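Local atomic coordinates of fusarinine C esterase sidJ (Aspergillus fumigatus, PDB entry 6GUP), a protein that hydrolyses the ester bonds of the fungal siderophore fusarinine C, releasing fusarinine and iron, but leaves triacetylfusarinine C intact. Residues 195-200 with 231-235; 123-129 with 162-168; 16-20 with 70-74; 321-325 with 336-340; 33-38 with 104-108. One frame throughout, in Å; residues are numbered along the deposited sequence.

Four of the five contacts reach the mixed beta sheet of an alpha/beta-hydrolase fold. Interactions 3 and 5 alternate along the chain; interactions 2, 1 and 4 follow in turn. Interactions 3 and 5 touch through Phe70, centres about 16 Å apart; their strands 67-72 and 37-42 are neighbours, and helix 86-108, part of interaction 5, also packs on interaction 3. The centre of interaction 2 is about 4 Å from that of the chain, at the presumed nucleophile turn. Between centres, interaction 4, at edge strand 320-322, is about 17 Å from interaction 2, and interaction 1, between two helices, about 46 Å from interaction 5. They thus span the probable active site, the sheet's flanks and outlying helices.

Interaction 1: residues 195-200 with 231-235; sequences LTSMAR and ARRFL
Phe234 of helix 231-238 reaches across to Leu195, Thr196 and Ala199 of helix 185-205. Its CG stands anti to the backbone N (chi1 173°), which carries the ring out toward the other helix. Thr196 meets this ring at its edge. The methyl CG2 lies near the ring plane, 3.5 Å from Phe234 CE2. The hydroxyl of Thr196 is used differently: OG1 turns back to the carbonyls of Phe192 and Glu193 in its own helix. Leu195 crosses the phenyl group at about a right angle and touches it with its stem, CB lying 3.6 Å from Phe234 CZ. Ala199 CB comes in obliquely and is 3.6 Å from Phe234 CD2.

Small residues lie where the two backbones come closest. Ala199 faces Ala231, with their CB atoms 4.1 Å apart. Ala199 CB also rests 3.6 Å from Ala231 O. Leu235 adds its two methyl branches. CD1 touches the backbone at Ala199 O, 3.4 Å away, while CD2 touches both Ala199 CB and Arg200 CG. The aliphatic part of Arg200 crosses Leu235 at about a right angle, at the exposed margin of the contact.

No hydrogen bond joins the two segments. Leu214 also touches Phe234, and helix 216-222 packs on Leu195. The short axes approach to 8.7 Å, with their N-to-C directions 122° apart. This is an apolar helix-helix crossing with alanines at its closest backbone approach, in the mainly helical region inserted between strands 159-163 and 278-283 of the alpha/beta-hydrolase sheet.

Interaction 2: residues 123-129 with 162-168; sequences STGSQCV and MQAPVSD
Ser123 and Gln163 join two neighbouring parallel strands just where both chains leave the sheet. Ser123 sits in a GxSxG sequence on a tight strand-to-helix turn, consistent with the nucleophile elbow of alpha/beta hydrolases. Its positive phi (55°) fits the strained backbone of such a turn. Ser123 N donates to Gln163 O at 3.0 Å, almost in line with the carbonyl bond. The hydroxyl OG of Ser123 instead pairs with His327 NE2, and with Asp286 these residues would form the probable catalytic triad.

The tight part lies against helix 125-134. Ser126 points into the 162-168 segment, its CB 3.7 Å from Pro165 CB, and its OG lies beside Met162 CB. Met162 has CG anti to its carbonyl carbon (chi1 -57°) and runs on extended, which places SD 3.4 Å from Ser126 O. Farther along, Val129 CG1 meets Met162 CG at 4.0 Å. Strand 278-283 supports Met162 and Pro165.

The other end is looser and partly open to solvent. Asp168 opens helix 168-178, directly after the N-cap residue Ser167. Its carboxylate approaches Thr124 and Gln127 without a hydrogen bond to either. Thr124 OG1 accepts from Leu45 N; its methyl CG2 is the branch nearest the carboxylate. The amide plane of Gln127 stands 75° from the carboxylate plane, and Gln127 NE2 remains 3.6 Å from Asp168 OD2.

Interaction 3: residues 16-20 with 70-74; sequences LHHYT and FTLTL
Tyr19, beside strand 12-18, reaches Thr73, just past strand 67-72. At CB its CG takes the position between the backbone N and the carbonyl carbon (chi1 73°). This projects the ring across to the other segment. The first ring atoms lie more than 4.2 Å from residues 70-74. Contact begins at the far half of the ring. CE2 is 4.1 Å from Leu72 CD1, the two side chains crossing at about a right angle. CZ is also close to this methyl.

The tip carries the main bond. Tyr19 OH donates to Thr73 O at 2.6 Å, a short bond running nearly in line with the carbonyl (C=O...O angle 161°). The acceptor lies at the ring edge, near the ring plane. Leu74 CD2 approaches the same hydroxyl at 3.9 Å, so an apolar branch borders the polar bond.

A second, weaker meeting lies farther back along the strands. His17 and Phe70 approach obliquely, with ring planes at 42° and centroids 5.8 Å apart. Phe70 CE2 is 4.0 Å from His17 NE2. The polar nitrogens of His17 serve other partners: ND1 pairs with Tyr99 OH and NE2 with Glu27 OE1.

Strand 24-28 lies between these two strands in the sheet, so the side chains bridge over an intervening strand. Helix 86-108 packs on this face, with Cys96 touching both Tyr19 and Leu72. Leu16 pairs antiparallel with a strand of the second subunit, so the sheet runs on across the dimer interface.

Interaction 4: residues 321-325 with 336-340; sequences IIPNA and EPRNF
Chi1 of -55° and chi2 of -65° fold the long branch of Ile322 so that its CD1 faces Phe340. Phe340 has CG anti to its backbone N (chi1 -172°), which extends the ring toward Ile322. The two side chains meet between strand 320-322 and helix 335-353. Ile322 CD1 reaches the ring at its edge, near the ring plane, 3.6 Å from Phe340 CD2. The CG2 branch of Ile322 touches the same carbon at 3.8 Å. Pro323 CD approaches the ring obliquely, 4.3 Å from Phe340 CE2.

Strand 320-322 is an edge strand of the alpha/beta-hydrolase sheet, and helix 335-353 packs beside its end. From Ile322 to Ala325 the chain makes a type II beta turn, with Asn324 at positive phi. The probable catalytic His327 follows closely in sequence. Pro337 fills the angle between turn and helix. Its CB is 3.9 Å from Ala325 CB, and its CG meets Asn324 O at the same distance. Asn324 O also accepts a hydrogen bond from Gln334 NE2.

At the exposed margin a water donates to Pro323 O at 2.7 Å and to Glu336 OE1, bridging the beta turn to the first turn of the helix.

Interaction 5: residues 33-38 with 104-108; sequences TRKPHS and KTEKF
Lys104 and Arg34 make the polar bonds of this contact, each donating to oxygen of the other segment. Lys104 NZ donates to Lys35 O at 2.9 Å and to Ser38 OG at 3.1 Å. Ser68 OG is a further partner of this ammonium group. The lysine chain bends at chi2 (-62°) and chi4 (79°), which curls NZ into the curve of the 33-38 segment. His37 O is also near, but the angle is poor for a bond.

Arg34 works at the end of helix 86-108. Its NH1 donates to Phe108 O at 2.7 Å. The oxygen lies at the guanidinium edge, close to its plane, while NH1 sits off the plane of the carbonyl. The bond is bent, with an N-H...O angle of 141°.

Phe108 supplies most of the packing. Its ring takes the backbone of Lys35 over one face, with Lys35 N 3.6 Å from Phe108 CE1. Lys107 CG covers the opposite face. Arg34 CG lies 3.8 Å from Phe108 CD1, and the two side chains run antiparallel alongside one another. The guanidinium and ring planes are nearly perpendicular. Lys35 CB approaches the ring, but its own ammonium group leads away to the carbonyls of Gln63 and Thr65.

The contact ties the loop before strand 37-42 to the C-terminal turn of the helix. Each cation bonds to neutral oxygens here, so the grip rests on charge-assisted hydrogen bonds, not on a salt bridge between the segments.

Interaction 1: residues 195-200 with 231-235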
# COMPACT_ATOMS: atom_id res chain seq x y z
N LEU A 195 16.19 21.49 6.44
CA LEU A 195 14.89 20.96 5.99
C LEU A 195 13.77 22.00 6.03
O LEU A 195 12.95 22.05 5.11
CB LEU A 195 14.48 19.72 6.80
CG LEU A 195 15.18 18.39 6.48
CD1 LEU A 195 14.80 17.34 7.52
CD2 LEU A 195 14.84 17.90 5.08
N THR A 196 13.72 22.81 7.09
CA THR A 196 12.75 23.92 7.18
C THR A 196 12.99 24.95 6.09
O THR A 196 12.05 25.32 5.37
CB THR A 196 12.79 24.62 8.56
OG1 THR A 196 14.15 24.92 8.91
CG2 THR A 196 12.17 23.75 9.64
N SER A 197 14.24 25.38 5.95
CA SER A 197 14.63 26.34 4.90
C SER A 197 14.29 25.86 3.49
O SER A 197 13.84 26.65 2.66
CB SER A 197 16.14 26.63 5.01
OG SER A 197 16.56 27.54 4.00
N MET A 198 14.50 24.57 3.23
CA MET A 198 14.09 23.93 1.97
C MET A 198 12.58 23.93 1.81
O MET A 198 12.06 24.26 0.74
CB MET A 198 14.59 22.48 1.91
CG MET A 198 16.08 22.33 1.67
SD MET A 198 16.62 20.63 1.88
CE MET A 198 15.87 19.88 0.43
N ALA A 199 11.88 23.54 2.88
CA ALA A 199 10.42 23.42 2.86
C ALA A 199 9.71 24.77 2.70
O ALA A 199 8.70 24.85 2.00
CB ALA A 199 9.94 22.72 4.12
N ARG A 200 10.24 25.81 3.34
CA ARG A 200 9.70 27.17 3.19
C ARG A 200 9.91 27.72 1.78
O ARG A 200 9.02 28.36 1.22
CB ARG A 200 10.33 28.13 4.20
CG ARG A 200 10.01 27.82 5.65
CD ARG A 200 10.35 29.00 6.55
NE ARG A 200 11.02 28.62 7.79
CZ ARG A 200 11.47 29.49 8.70
NH1 ARG A 200 11.31 30.81 8.53
NH2 ARG A 200 12.08 29.05 9.79
N ALA A 231 7.49 18.95 1.03
CA ALA A 231 7.79 20.24 1.67
C ALA A 231 6.59 20.80 2.41
O ALA A 231 6.72 21.28 3.54
CB ALA A 231 8.27 21.24 0.63
N ARG A 232 5.42 20.73 1.78
CA ARG A 232 4.17 21.21 2.39
C ARG A 232 3.78 20.42 3.63
O ARG A 232 3.33 21.01 4.62
CB ARG A 232 3.02 21.20 1.39
CG ARG A 232 3.09 22.32 0.38
CD ARG A 232 1.84 22.40 -0.47
NE ARG A 232 1.70 21.26 -1.37
CZ ARG A 232 0.73 21.13 -2.28
NH1 ARG A 232 -0.19 22.08 -2.44
NH2 ARG A 232 0.69 20.05 -3.05
N ARG A 233 3.96 19.10 3.58
CA ARG A 233 3.66 18.26 4.74
C ARG A 233 4.63 18.50 5.89
O ARG A 233 4.21 18.57 7.04
CB ARG A 233 3.65 16.78 4.38
CG ARG A 233 2.95 15.99 5.46
CD ARG A 233 3.00 14.48 5.33
NE ARG A 233 2.88 13.88 6.66
CZ ARG A 233 1.83 14.00 7.48
NH1 ARG A 233 0.74 14.69 7.13
NH2 ARG A 233 1.86 13.42 8.67
N PHE A 234 5.91 18.62 5.57
CA PHE A 234 6.93 18.90 6.58
C PHE A 234 6.69 20.24 7.29
O PHE A 234 6.86 20.34 8.50
CB PHE A 234 8.33 18.85 5.96
CG PHE A 234 9.42 19.29 6.89
CD1 PHE A 234 10.12 18.36 7.65
CD2 PHE A 234 9.73 20.63 7.03
CE1 PHE A 234 11.12 18.77 8.52
CE2 PHE A 234 10.72 21.05 7.89
CZ PHE A 234 11.42 20.12 8.64
N LEU A 235 6.30 21.27 6.52
CA LEU A 235 6.01 22.60 7.09
C LEU A 235 4.88 22.58 8.12
O LEU A 235 4.93 23.32 9.11
CB LEU A 235 5.66 23.62 6.00
CG LEU A 235 6.82 24.29 5.27
CD1 LEU A 235 6.28 25.38 4.36
CD2 LEU A 235 7.85 24.88 6.23

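Interaction 2: residues 123-129 with 162-168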
# COMPACT_ATOMS: atom_id res chain seq x y z
N SER A 123 -1.18 4.74 16.47
CA SER A 123 -0.25 5.83 16.20
C SER A 123 -0.97 6.99 15.47
O SER A 123 -1.98 7.48 15.98
CB SER A 123 0.99 5.31 15.45
OG SER A 123 1.91 6.36 15.21
N THR A 124 -0.49 7.39 14.29
CA THR A 124 -1.13 8.47 13.52
C THR A 124 -2.46 8.07 12.86
O THR A 124 -3.16 8.93 12.34
CB THR A 124 -0.17 9.02 12.44
OG1 THR A 124 0.28 7.95 11.60
CG2 THR A 124 1.03 9.69 13.10
N GLY A 125 -2.80 6.78 12.88
CA GLY A 125 -4.14 6.32 12.52
C GLY A 125 -5.23 6.83 13.46
O GLY A 125 -6.40 6.88 13.08
N SER A 126 -4.85 7.20 14.69
CA SER A 126 -5.75 7.87 15.64
C SER A 126 -6.27 9.22 15.15
O SER A 126 -7.37 9.63 15.53
CB SER A 126 -5.05 8.05 16.99
OG SER A 126 -4.68 6.80 17.54
N GLN A 127 -5.48 9.92 14.32
CA GLN A 127 -5.93 11.15 13.67
C GLN A 127 -7.17 10.89 12.81
O GLN A 127 -8.13 11.64 12.86
CB GLN A 127 -4.84 11.76 12.79
CG GLN A 127 -3.61 12.26 13.53
CD GLN A 127 -2.46 12.60 12.59
OE1 GLN A 127 -2.66 12.89 11.41
NE2 GLN A 127 -1.24 12.56 13.12
N CYS A 128 -7.12 9.81 12.03
CA CYS A 128 -8.26 9.39 11.19
C CYS A 128 -9.52 9.10 12.01
O CYS A 128 -10.63 9.40 11.56
CB CYS A 128 -7.90 8.16 10.35
SG CYS A 128 -6.36 8.31 9.42
N VAL A 129 -9.34 8.52 13.19
CA VAL A 129 -10.46 8.18 14.09
C VAL A 129 -11.15 9.46 14.59
O VAL A 129 -12.37 9.59 14.47
CB VAL A 129 -10.01 7.30 15.28
CG1 VAL A 129 -11.15 7.06 16.26
CG2 VAL A 129 -9.46 5.97 14.78
N MET A 162 -8.38 4.80 20.35
CA MET A 162 -7.16 5.47 19.88
C MET A 162 -5.98 4.99 20.71
O MET A 162 -5.92 5.26 21.92
CB MET A 162 -7.31 6.99 19.97
CG MET A 162 -8.49 7.54 19.20
SD MET A 162 -8.35 9.31 18.82
CE MET A 162 -8.59 10.04 20.43
N GLN A 163 -5.05 4.29 20.08
CA GLN A 163 -3.87 3.74 20.75
C GLN A 163 -2.66 4.61 20.45
O GLN A 163 -2.28 4.77 19.29
CB GLN A 163 -3.64 2.30 20.28
CG GLN A 163 -2.55 1.55 21.04
CD GLN A 163 -1.15 1.76 20.48
OE1 GLN A 163 -0.95 1.77 19.27
NE2 GLN A 163 -0.18 1.94 21.37
N ALA A 164 -2.05 5.15 21.51
CA ALA A 164 -0.91 6.06 21.41
C ALA A 164 -1.13 7.24 20.43
O ALA A 164 -0.34 7.42 19.50
CB ALA A 164 0.35 5.28 21.05
N PRO A 165 -2.22 8.02 20.62
CA PRO A 165 -2.39 9.23 19.82
C PRO A 165 -1.40 10.30 20.27
O PRO A 165 -1.57 10.92 21.32
CB PRO A 165 -3.84 9.65 20.12
CG PRO A 165 -4.13 9.08 21.46
CD PRO A 165 -3.34 7.81 21.57
N VAL A 166 -0.36 10.50 19.46
CA VAL A 166 0.80 11.29 19.83
C VAL A 166 1.01 12.40 18.79
O VAL A 166 0.87 12.17 17.59
CB VAL A 166 2.05 10.38 19.93
CG1 VAL A 166 3.35 11.18 19.98
CG2 VAL A 166 1.94 9.48 21.15
N SER A 167 1.35 13.59 19.28
CA SER A 167 1.65 14.74 18.42
C SER A 167 3.00 14.54 17.72
O SER A 167 4.03 14.39 18.39
CB SER A 167 1.67 16.04 19.24
OG SER A 167 2.20 17.11 18.48
N ASP A 168 2.97 14.52 16.39
CA ASP A 168 4.20 14.49 15.58
C ASP A 168 5.03 15.75 15.80
O ASP A 168 6.26 15.67 15.85
CB ASP A 168 3.88 14.35 14.09
CG ASP A 168 3.37 12.96 13.72
OD1 ASP A 168 3.97 11.96 14.17
OD2 ASP A 168 2.38 12.88 12.97

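Interaction 3: residues 16-20 with 70-74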
# COMPACT_ATOMS: atom_id res chain seq x y z
N LEU A 16 -8.69 -11.50 1.97
CA LEU A 16 -8.44 -10.20 1.34
C LEU A 16 -9.68 -9.75 0.58
O LEU A 16 -10.11 -10.41 -0.37
CB LEU A 16 -7.24 -10.29 0.38
CG LEU A 16 -6.73 -8.96 -0.20
CD1 LEU A 16 -6.15 -8.07 0.89
CD2 LEU A 16 -5.70 -9.21 -1.29
N HIS A 17 -10.25 -8.62 1.01
CA HIS A 17 -11.44 -8.04 0.39
C HIS A 17 -11.08 -6.82 -0.44
O HIS A 17 -10.03 -6.22 -0.26
CB HIS A 17 -12.43 -7.59 1.47
CG HIS A 17 -12.80 -8.67 2.43
ND1 HIS A 17 -13.93 -9.45 2.27
CD2 HIS A 17 -12.20 -9.11 3.56
CE1 HIS A 17 -14.01 -10.31 3.27
NE2 HIS A 17 -12.97 -10.13 4.06
N HIS A 18 -11.98 -6.46 -1.36
CA HIS A 18 -11.92 -5.21 -2.11
C HIS A 18 -13.14 -4.38 -1.75
O HIS A 18 -14.25 -4.70 -2.19
CB HIS A 18 -11.88 -5.50 -3.62
CG HIS A 18 -10.50 -5.60 -4.19
ND1 HIS A 18 -9.94 -4.61 -4.95
CD2 HIS A 18 -9.58 -6.58 -4.10
CE1 HIS A 18 -8.72 -4.97 -5.32
NE2 HIS A 18 -8.48 -6.16 -4.81
N TYR A 19 -12.95 -3.33 -0.95
CA TYR A 19 -14.04 -2.41 -0.61
C TYR A 19 -14.23 -1.30 -1.66
O TYR A 19 -15.32 -0.72 -1.76
CB TYR A 19 -13.90 -1.86 0.83
CG TYR A 19 -12.82 -0.82 1.07
CD1 TYR A 19 -13.08 0.54 0.91
CD2 TYR A 19 -11.55 -1.20 1.51
CE1 TYR A 19 -12.10 1.49 1.14
CE2 TYR A 19 -10.56 -0.25 1.75
CZ TYR A 19 -10.84 1.09 1.57
OH TYR A 19 -9.87 2.04 1.81
N THR A 20 -13.17 -1.00 -2.41
CA THR A 20 -13.29 -0.32 -3.72
C THR A 20 -12.55 -1.18 -4.75
O THR A 20 -11.99 -2.23 -4.40
CB THR A 20 -12.71 1.11 -3.70
OG1 THR A 20 -11.27 1.07 -3.70
CG2 THR A 20 -13.20 1.90 -2.50
N PHE A 70 -10.16 -6.43 11.13
CA PHE A 70 -9.85 -5.93 9.78
C PHE A 70 -8.73 -4.90 9.85
O PHE A 70 -8.67 -4.11 10.80
CB PHE A 70 -11.06 -5.26 9.15
CG PHE A 70 -12.16 -6.20 8.75
CD1 PHE A 70 -13.05 -6.68 9.70
CD2 PHE A 70 -12.32 -6.59 7.43
CE1 PHE A 70 -14.08 -7.54 9.34
CE2 PHE A 70 -13.35 -7.44 7.06
CZ PHE A 70 -14.23 -7.92 8.02
N THR A 71 -7.87 -4.90 8.84
CA THR A 71 -6.95 -3.80 8.56
C THR A 71 -7.19 -3.38 7.11
O THR A 71 -7.81 -4.14 6.36
CB THR A 71 -5.48 -4.23 8.73
OG1 THR A 71 -5.20 -5.36 7.90
CG2 THR A 71 -5.20 -4.59 10.18
N LEU A 72 -6.73 -2.20 6.72
CA LEU A 72 -7.02 -1.69 5.37
C LEU A 72 -5.95 -0.79 4.78
O LEU A 72 -5.09 -0.26 5.49
CB LEU A 72 -8.37 -0.95 5.35
CG LEU A 72 -8.44 0.53 5.74
CD1 LEU A 72 -9.85 1.06 5.56
CD2 LEU A 72 -7.96 0.76 7.16
N THR A 73 -6.03 -0.63 3.46
CA THR A 73 -5.25 0.34 2.71
C THR A 73 -6.11 1.56 2.41
O THR A 73 -7.32 1.44 2.19
CB THR A 73 -4.73 -0.23 1.38
OG1 THR A 73 -5.84 -0.65 0.56
CG2 THR A 73 -3.80 -1.40 1.62
N LEU A 74 -5.47 2.72 2.41
CA LEU A 74 -6.07 3.98 1.99
C LEU A 74 -5.22 4.49 0.83
O LEU A 74 -4.23 3.87 0.46
CB LEU A 74 -6.04 4.98 3.16
CG LEU A 74 -6.63 4.51 4.50
CD1 LEU A 74 -6.24 5.45 5.63
CD2 LEU A 74 -8.14 4.37 4.41

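Interaction 4: residues 321-325 with 336-340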
# COMPACT_ATOMS: atom_id res chain seq x y z
N ILE A 321 -3.20 5.08 30.89
CA ILE A 321 -1.80 5.06 30.50
C ILE A 321 -1.25 3.67 30.82
O ILE A 321 -1.09 3.33 31.99
CB ILE A 321 -1.02 6.17 31.24
CG1 ILE A 321 -1.60 7.55 30.90
CG2 ILE A 321 0.46 6.14 30.89
CD1 ILE A 321 -1.09 8.69 31.76
N ILE A 322 -0.96 2.89 29.77
CA ILE A 322 -0.51 1.50 29.92
C ILE A 322 0.88 1.52 30.57
O ILE A 322 1.80 2.13 30.01
CB ILE A 322 -0.42 0.74 28.57
CG1 ILE A 322 -1.74 0.77 27.77
CG2 ILE A 322 0.01 -0.71 28.80
CD1 ILE A 322 -2.92 0.07 28.41
N PRO A 323 1.05 0.87 31.75
CA PRO A 323 2.36 0.89 32.42
C PRO A 323 3.48 0.24 31.60
O PRO A 323 3.28 -0.84 31.03
CB PRO A 323 2.12 0.08 33.71
CG PRO A 323 0.66 0.10 33.93
CD PRO A 323 0.03 0.19 32.57
N ASN A 324 4.62 0.93 31.51
CA ASN A 324 5.84 0.44 30.83
C ASN A 324 5.72 0.23 29.31
O ASN A 324 6.66 -0.29 28.70
CB ASN A 324 6.36 -0.85 31.49
CG ASN A 324 6.48 -0.73 33.00
OD1 ASN A 324 6.00 -1.58 33.75
ND2 ASN A 324 7.13 0.34 33.46
N ALA A 325 4.61 0.64 28.69
CA ALA A 325 4.40 0.42 27.26
C ALA A 325 5.18 1.45 26.46
O ALA A 325 5.22 2.62 26.83
CB ALA A 325 2.92 0.50 26.91
N GLU A 336 4.69 -8.06 28.15
CA GLU A 336 3.69 -7.83 29.21
C GLU A 336 2.75 -6.65 28.92
O GLU A 336 1.53 -6.79 29.09
CB GLU A 336 4.38 -7.71 30.59
CG GLU A 336 3.45 -7.44 31.77
CD GLU A 336 3.14 -5.97 32.00
OE1 GLU A 336 1.95 -5.62 32.15
OE2 GLU A 336 4.09 -5.15 32.04
N PRO A 337 3.29 -5.48 28.49
CA PRO A 337 2.41 -4.39 28.04
C PRO A 337 1.51 -4.72 26.84
O PRO A 337 0.36 -4.27 26.81
CB PRO A 337 3.40 -3.28 27.65
CG PRO A 337 4.59 -3.53 28.50
CD PRO A 337 4.68 -5.02 28.64
N ARG A 338 2.03 -5.48 25.88
CA ARG A 338 1.21 -5.96 24.75
C ARG A 338 0.04 -6.79 25.23
O ARG A 338 -1.10 -6.56 24.82
CB ARG A 338 2.03 -6.80 23.76
CG ARG A 338 2.70 -6.00 22.65
CD ARG A 338 2.91 -6.87 21.42
NE ARG A 338 3.66 -8.09 21.72
CZ ARG A 338 4.97 -8.15 21.95
NH1 ARG A 338 5.54 -9.33 22.22
NH2 ARG A 338 5.73 -7.05 21.93
N ASN A 339 0.32 -7.77 26.09
CA ASN A 339 -0.72 -8.64 26.65
C ASN A 339 -1.77 -7.84 27.41
O ASN A 339 -2.96 -8.13 27.31
CB ASN A 339 -0.11 -9.70 27.57
CG ASN A 339 -1.11 -10.79 27.92
OD1 ASN A 339 -1.58 -11.52 27.05
ND2 ASN A 339 -1.43 -10.92 29.21
N PHE A 340 -1.31 -6.85 28.18
CA PHE A 340 -2.21 -5.96 28.91
C PHE A 340 -3.08 -5.14 27.96
O PHE A 340 -4.29 -5.07 28.13
CB PHE A 340 -1.43 -5.04 29.83
CG PHE A 340 -2.29 -4.24 30.76
CD1 PHE A 340 -2.85 -4.82 31.88
CD2 PHE A 340 -2.57 -2.90 30.49
CE1 PHE A 340 -3.66 -4.09 32.74
CE2 PHE A 340 -3.37 -2.16 31.34
CZ PHE A 340 -3.92 -2.75 32.46
O HOH W 1 1.78 -3.07 31.28

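Interaction 5: residues 33-38 with 104-108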
# COMPACT_ATOMS: atom_id res chain seq x y z
N THR A 33 -16.13 -20.17 12.88
CA THR A 33 -16.92 -19.51 13.93
C THR A 33 -17.66 -18.25 13.47
O THR A 33 -17.20 -17.55 12.56
CB THR A 33 -16.05 -19.12 15.15
OG1 THR A 33 -15.03 -18.20 14.74
CG2 THR A 33 -15.40 -20.34 15.80
N ARG A 34 -18.78 -17.98 14.13
CA ARG A 34 -19.64 -16.84 13.79
C ARG A 34 -18.98 -15.53 14.24
O ARG A 34 -18.45 -15.45 15.35
CB ARG A 34 -21.01 -17.02 14.45
CG ARG A 34 -22.13 -16.24 13.79
CD ARG A 34 -23.43 -16.37 14.58
NE ARG A 34 -24.17 -15.11 14.62
CZ ARG A 34 -24.94 -14.62 13.65
NH1 ARG A 34 -25.11 -15.27 12.50
NH2 ARG A 34 -25.55 -13.45 13.83
N LYS A 35 -19.02 -14.52 13.37
CA LYS A 35 -18.36 -13.24 13.58
C LYS A 35 -19.27 -12.09 13.14
O LYS A 35 -18.99 -11.41 12.16
CB LYS A 35 -17.06 -13.16 12.77
CG LYS A 35 -16.03 -14.22 13.07
CD LYS A 35 -15.41 -14.06 14.44
CE LYS A 35 -14.27 -15.03 14.61
NZ LYS A 35 -13.68 -15.05 15.97
N PRO A 36 -20.38 -11.87 13.87
CA PRO A 36 -21.28 -10.76 13.51
C PRO A 36 -20.67 -9.36 13.71
O PRO A 36 -21.12 -8.41 13.07
CB PRO A 36 -22.49 -10.97 14.43
CG PRO A 36 -21.95 -11.73 15.60
CD PRO A 36 -20.85 -12.59 15.07
N HIS A 37 -19.66 -9.25 14.58
CA HIS A 37 -19.05 -7.97 14.94
C HIS A 37 -17.70 -7.78 14.26
O HIS A 37 -17.04 -8.75 13.88
CB HIS A 37 -18.91 -7.90 16.46
CG HIS A 37 -20.14 -8.31 17.20
ND1 HIS A 37 -21.35 -7.66 17.05
CD2 HIS A 37 -20.36 -9.30 18.10
CE1 HIS A 37 -22.26 -8.23 17.82
NE2 HIS A 37 -21.69 -9.23 18.46
N SER A 38 -17.29 -6.52 14.13
CA SER A 38 -16.10 -6.14 13.35
C SER A 38 -15.27 -5.06 14.05
O SER A 38 -15.81 -4.06 14.52
CB SER A 38 -16.54 -5.61 11.98
OG SER A 38 -17.30 -6.57 11.28
N LYS A 104 -20.78 -8.55 6.37
CA LYS A 104 -21.14 -9.29 7.59
C LYS A 104 -22.62 -9.65 7.66
O LYS A 104 -22.98 -10.68 8.24
CB LYS A 104 -20.71 -8.53 8.85
CG LYS A 104 -19.21 -8.53 9.11
CD LYS A 104 -18.67 -9.94 9.32
CE LYS A 104 -17.20 -9.96 9.69
NZ LYS A 104 -16.95 -9.63 11.13
N THR A 105 -23.48 -8.81 7.08
CA THR A 105 -24.90 -9.14 6.93
C THR A 105 -25.07 -10.31 5.96
O THR A 105 -25.72 -11.29 6.29
CB THR A 105 -25.71 -7.93 6.43
OG1 THR A 105 -25.49 -6.81 7.28
CG2 THR A 105 -27.21 -8.26 6.40
N GLU A 106 -24.49 -10.18 4.76
CA GLU A 106 -24.58 -11.23 3.73
C GLU A 106 -24.02 -12.58 4.18
O GLU A 106 -24.63 -13.62 3.90
CB GLU A 106 -23.86 -10.79 2.45
CG GLU A 106 -24.63 -9.77 1.62
CD GLU A 106 -23.91 -9.39 0.34
OE1 GLU A 106 -24.58 -9.30 -0.71
OE2 GLU A 106 -22.68 -9.19 0.38
N LYS A 107 -22.88 -12.56 4.88
CA LYS A 107 -22.21 -13.80 5.29
C LYS A 107 -22.95 -14.52 6.41
O LYS A 107 -23.30 -15.70 6.26
CB LYS A 107 -20.76 -13.52 5.70
CG LYS A 107 -19.96 -14.77 6.03
CD LYS A 107 -18.46 -14.53 5.96
CE LYS A 107 -17.68 -15.77 6.38
NZ LYS A 107 -16.25 -15.46 6.66
N PHE A 108 -23.18 -13.83 7.53
CA PHE A 108 -23.75 -14.44 8.74
C PHE A 108 -25.24 -14.16 8.97
O PHE A 108 -25.82 -14.71 9.91
CB PHE A 108 -22.93 -14.03 9.97
CG PHE A 108 -21.47 -14.36 9.86
CD1 PHE A 108 -20.99 -15.60 10.25
CD2 PHE A 108 -20.58 -13.42 9.34
CE1 PHE A 108 -19.63 -15.90 10.14
CE2 PHE A 108 -19.23 -13.72 9.23
CZ PHE A 108 -18.75 -14.96 9.63